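Local coordinates for beta-gamma-crystallin (Geodia cydonium, PDB 4IAU), which is of unknown function but binds calcium and has the Greek-key strand motifs of the beta/gamma-crystallin family, at residues 16-21 / 27-32; 42-45 / 50-53. All blocks are in the same frame, centred on the assembly; numbering follows the deposited sequence.

Interaction 1 (16-21 / 27-32); sequences QDFTSE and TDFARV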
loop_
_atom_site.group_PDB
_atom_site.type_symbol
_atom_site.label_atom_id
_atom_site.label_comp_id
_atom_site.label_asym_id
_atom_site.label_seq_id
_atom_site.Cartn_x
_atom_site.Cartn_y
_atom_site.Cartn_z
ATOM N N GLN A 16 -2.620 18.247 11.856
ATOM C CA GLN A 16 -3.852 17.932 11.146
ATOM C C GLN A 16 -4.032 16.435 11.157
ATOM O O GLN A 16 -3.066 15.673 11.054
ATOM C CB GLN A 16 -3.774 18.441 9.699
ATOM C CG GLN A 16 -5.109 18.374 8.974
ATOM C CD GLN A 16 -5.112 19.029 7.636
ATOM O OE1 GLN A 16 -4.092 19.511 7.152
ATOM N NE2 GLN A 16 -6.280 19.058 6.994
ATOM N N ASP A 17 -5.309 16.014 11.238
ATOM C CA ASP A 17 -5.635 14.603 11.144
ATOM C C ASP A 17 -6.226 14.316 9.756
ATOM O O ASP A 17 -6.912 15.125 9.179
ATOM C CB ASP A 17 -6.650 14.217 12.201
ATOM C CG ASP A 17 -6.173 14.392 13.636
ATOM O OD1 ASP A 17 -4.978 14.511 13.855
ATOM O OD2 ASP A 17 -7.089 14.426 14.535
ATOM N N PHE A 18 -5.932 13.103 9.260
ATOM C CA PHE A 18 -6.410 12.638 7.980
ATOM C C PHE A 18 -7.033 11.268 8.145
ATOM O O PHE A 18 -6.561 10.430 8.920
ATOM C CB PHE A 18 -5.240 12.528 7.007
ATOM C CG PHE A 18 -4.570 13.862 6.749
ATOM C CD1 PHE A 18 -3.559 14.299 7.613
ATOM C CD2 PHE A 18 -4.956 14.661 5.694
ATOM C CE1 PHE A 18 -2.952 15.536 7.427
ATOM C CE2 PHE A 18 -4.339 15.896 5.496
ATOM C CZ PHE A 18 -3.360 16.332 6.364
ATOM N N THR A 19 -8.093 11.013 7.344
ATOM C CA THR A 19 -8.819 9.756 7.378
ATOM C C THR A 19 -8.959 9.171 5.983
ATOM O O THR A 19 -9.629 8.153 5.821
ATOM C CB THR A 19 -10.217 9.930 7.972
ATOM O OG1 THR A 19 -10.941 10.884 7.210
ATOM C CG2 THR A 19 -10.108 10.456 9.408
ATOM N N SER A 20 -8.358 9.773 4.965
ATOM C CA SER A 20 -8.478 9.303 3.606
ATOM C C SER A 20 -7.213 9.593 2.838
ATOM O O SER A 20 -6.364 10.375 3.279
ATOM C CB SER A 20 -9.693 9.934 2.931
ATOM O OG SER A 20 -9.449 11.308 2.768
ATOM N N GLU A 21 -7.092 9.021 1.657
ATOM C CA GLU A 21 -5.897 9.160 0.841
ATOM C C GLU A 21 -5.673 10.601 0.405
ATOM O O GLU A 21 -6.612 11.319 0.083
ATOM C CB GLU A 21 -5.941 8.231 -0.378
ATOM C CG GLU A 21 -6.902 8.635 -1.484
ATOM C CD GLU A 21 -6.824 7.717 -2.674
ATOM O OE1 GLU A 21 -5.782 7.800 -3.379
ATOM O OE2 GLU A 21 -7.696 6.870 -2.873
ATOM N N THR A 27 0.971 21.277 2.602
ATOM C CA THR A 27 1.695 21.453 3.823
ATOM C C THR A 27 2.853 20.470 3.906
ATOM O O THR A 27 2.705 19.319 3.524
ATOM C CB THR A 27 0.766 21.221 5.028
ATOM O OG1 THR A 27 -0.227 22.256 5.062
ATOM C CG2 THR A 27 1.504 21.339 6.363
ATOM N N ASP A 28 3.991 20.923 4.410
ATOM C CA ASP A 28 5.143 20.081 4.703
ATOM C C ASP A 28 5.026 19.570 6.131
ATOM O O ASP A 28 5.072 20.356 7.095
ATOM C CB ASP A 28 6.440 20.830 4.545
ATOM C CG ASP A 28 6.816 21.193 3.127
ATOM O OD1 ASP A 28 6.221 20.695 2.187
ATOM O OD2 ASP A 28 7.764 21.985 2.981
ATOM N N PHE A 29 4.875 18.258 6.303
ATOM C CA PHE A 29 4.801 17.637 7.604
ATOM C C PHE A 29 6.117 16.993 7.991
ATOM O O PHE A 29 6.841 16.468 7.114
ATOM C CB PHE A 29 3.654 16.641 7.636
ATOM C CG PHE A 29 2.261 17.257 7.543
ATOM C CD1 PHE A 29 1.752 17.984 8.616
ATOM C CD2 PHE A 29 1.456 17.105 6.431
ATOM C CE1 PHE A 29 0.496 18.535 8.570
ATOM C CE2 PHE A 29 0.204 17.615 6.414
ATOM C CZ PHE A 29 -0.304 18.340 7.466
ATOM N N ALA A 30 6.401 16.995 9.274
ATOM C CA ALA A 30 7.666 16.493 9.817
ATOM C C ALA A 30 7.485 15.318 10.792
ATOM O O ALA A 30 8.443 14.551 10.942
ATOM C CB ALA A 30 8.407 17.617 10.502
ATOM N N ARG A 31 6.373 15.213 11.486
ATOM C CA ARG A 31 6.160 14.175 12.504
ATOM C C ARG A 31 4.803 13.536 12.272
ATOM O O ARG A 31 3.903 14.125 11.671
ATOM C CB ARG A 31 6.280 14.738 13.926
ATOM C CG ARG A 31 7.672 15.243 14.226
ATOM C CD ARG A 31 7.922 15.513 15.732
ATOM N NE ARG A 31 7.142 16.558 16.187
ATOM C CZ ARG A 31 6.758 16.779 17.432
ATOM N NH1 ARG A 31 6.990 15.943 18.434
ATOM N NH2 ARG A 31 6.027 17.854 17.601
ATOM N N VAL A 32 4.687 12.309 12.780
ATOM C CA VAL A 32 3.534 11.458 12.467
ATOM C C VAL A 32 3.149 10.618 13.667
ATOM O O VAL A 32 4.012 10.141 14.423
ATOM C CB VAL A 32 3.900 10.549 11.274
ATOM C CG1 VAL A 32 5.109 9.658 11.556
ATOM C CG2 VAL A 32 2.691 9.706 10.812
#
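F18 and F29 meet over one face of the N-terminal Greek-key sheet of this crystallin, across strand 5-9; F18 is on strand 15-18 and F29 near the start of strand 31-36. Because strand 5-9 separates them, the two backbones stay well apart, with 9.4 Å from Q16 CA to F29 CA, and side chains alone make the contact. The rings are turned almost square to each other, their planes 83° apart and their centroids 5.7 Å apart. They touch through their outer ends: F18 CZ lies 3.8 Å from F29 CE2, and F18 CE1 packs beside it against F29 CE2 and CZ. In F18 the ring carbon CG stands opposite the carbonyl carbon (chi1 -62°), which sends the ring toward F29. F18 also meets F76 edge-to-face, and F29 rests on L8, so the pair belongs to a larger apolar cluster. Trimming F18 to an alanine would probably open a gap beside F29 CE2 and CZ and take from F76 the ring it meets edge-to-face. From the more exposed side Q16, two residues back along the strand, reaches F29 with an extended chain, and its amide plane is inclined 61° to the ring. A30 and R31 both face V9 in a classic beta bulge just after F29. T27 adds its methyl to the ring, with CG2 3.6 Å above the F29 plane and displaced toward the rim. At the edge, in the plane of that ring, the amide oxygen OE1 of Q16 lies 4.0 Å from F29 CZ.

Interaction 2 (42-45 / 50-53); sequences YQQA and ASGG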
loop_
_atom_site.group_PDB
_atom_site.type_symbol
_atom_site.label_atom_id
_atom_site.label_comp_id
_atom_site.label_asym_id
_atom_site.label_seq_id
_atom_site.Cartn_x
_atom_site.Cartn_y
_atom_site.Cartn_z
ATOM N N TYR A 42 4.890 8.704 1.015
ATOM C CA TYR A 42 5.710 8.684 -0.168
ATOM C C TYR A 42 6.385 10.037 -0.363
ATOM O O TYR A 42 5.784 11.084 -0.134
ATOM C CB TYR A 42 4.856 8.396 -1.407
ATOM C CG TYR A 42 4.044 7.125 -1.306
ATOM C CD1 TYR A 42 2.805 7.119 -0.698
ATOM C CD2 TYR A 42 4.517 5.917 -1.805
ATOM C CE1 TYR A 42 2.060 5.967 -0.576
ATOM C CE2 TYR A 42 3.773 4.740 -1.728
ATOM C CZ TYR A 42 2.517 4.772 -1.120
ATOM O OH TYR A 42 1.717 3.673 -1.026
ATOM N N GLN A 43 7.609 9.980 -0.894
ATOM C CA GLN A 43 8.376 11.197 -1.144
ATOM C C GLN A 43 7.825 12.031 -2.283
ATOM O O GLN A 43 8.000 13.264 -2.292
ATOM C CB GLN A 43 9.838 10.766 -1.409
ATOM C CG GLN A 43 10.774 11.906 -1.664
ATOM C CD GLN A 43 12.197 11.445 -1.740
ATOM O OE1 GLN A 43 12.483 10.339 -2.249
ATOM N NE2 GLN A 43 13.100 12.257 -1.253
ATOM N N GLN A 44 7.203 11.396 -3.284
ATOM C CA GLN A 44 6.618 12.073 -4.413
ATOM C C GLN A 44 5.106 12.053 -4.327
ATOM O O GLN A 44 4.497 11.166 -3.719
ATOM C CB GLN A 44 7.024 11.413 -5.744
ATOM C CG GLN A 44 8.508 11.251 -5.944
ATOM C CD GLN A 44 8.827 10.479 -7.204
ATOM O OE1 GLN A 44 8.221 9.443 -7.484
ATOM N NE2 GLN A 44 9.787 10.994 -7.969
ATOM N N ALA A 45 4.483 13.017 -5.018
ATOM C CA ALA A 45 3.018 13.023 -5.202
ATOM C C ALA A 45 2.581 11.772 -5.932
ATOM O O ALA A 45 3.354 11.077 -6.586
ATOM C CB ALA A 45 2.607 14.268 -5.962
ATOM N N ALA A 50 6.067 8.833 -10.408
ATOM C CA ALA A 50 7.095 9.239 -11.372
ATOM C C ALA A 50 8.300 8.329 -11.262
ATOM O O ALA A 50 8.936 8.012 -12.288
ATOM C CB ALA A 50 7.469 10.682 -11.161
ATOM N N SER A 51 8.687 7.952 -10.045
ATOM C CA SER A 51 9.821 7.088 -9.823
ATOM C C SER A 51 9.502 5.609 -9.976
ATOM O O SER A 51 10.368 4.754 -9.700
ATOM C CB SER A 51 10.397 7.312 -8.432
ATOM O OG SER A 51 9.458 6.972 -7.419
ATOM N N GLY A 52 8.286 5.256 -10.344
ATOM C CA GLY A 52 7.923 3.851 -10.423
ATOM C C GLY A 52 8.165 3.129 -9.113
ATOM O O GLY A 52 8.561 1.968 -9.073
ATOM N N GLY A 53 7.892 3.820 -7.979
ATOM C CA GLY A 53 8.066 3.276 -6.675
ATOM C C GLY A 53 9.447 3.355 -6.091
ATOM O O GLY A 53 9.649 2.954 -4.949
HETATM O O HOH W 1 5.001 11.115 -8.838
#
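Q44 reaches S51 across the short helix 45-48, whose C-terminal end is closed by a Schellman motif with G52, at positive phi, as its C-prime residue. The tight part of the contact is one oxygen, Q44 OE1, gripped by two donors of the same residue. The backbone N of S51 approaches OE1 at 3.0 Å in the carbonyl plane, on a lone pair, though its N-H is bent to 146°. The hydroxyl OG of S51 comes closer, 2.8 Å from Q44 OE1, but from above that plane, 53° out of it. With chi1 at 63°, OG sits between the backbone N and the carbonyl carbon of S51, and both donors can therefore address the same acceptor. OG also bonds N48 O and accepts from S55 N, so its one proton is probably shared between Q44 OE1 and N48 O or alternates between them. The Q44 chain, extended beyond CG, spans the distance and also touches S55. Contact is looser around A50, an exposed residue whose CB lies 4.0 Å from both OE1 and NE2 of Q44. Here a water replaces direct contact between backbones: water 1 accepts from A50 N at 3.0 Å and donates to A45 O at 2.8 Å. The same A50 N stands 3.7 Å from Q44 OE1.

From the N terminus the chain runs through strands 5-9 and 15-18, and interaction 1 then closes the loop between 16-21 and 27-32, joining strand 15-18 to the entry of strand 31-36 over strand 5-9. After strand 38-42 interaction 2 opens, closing the excursion that holds helix 45-48 before strand 57-61. The two contacts follow in series, neither nested nor crossed, with centres 17 Å apart and nearest atoms about 8 Å apart. Interaction 1 is mostly buried among sheet side chains, interaction 2 a surface contact. From the segments of interaction 2, Y42 OH bonds F94 O and G53 O bonds N93 ND2, linking this region to the calcium-binding half.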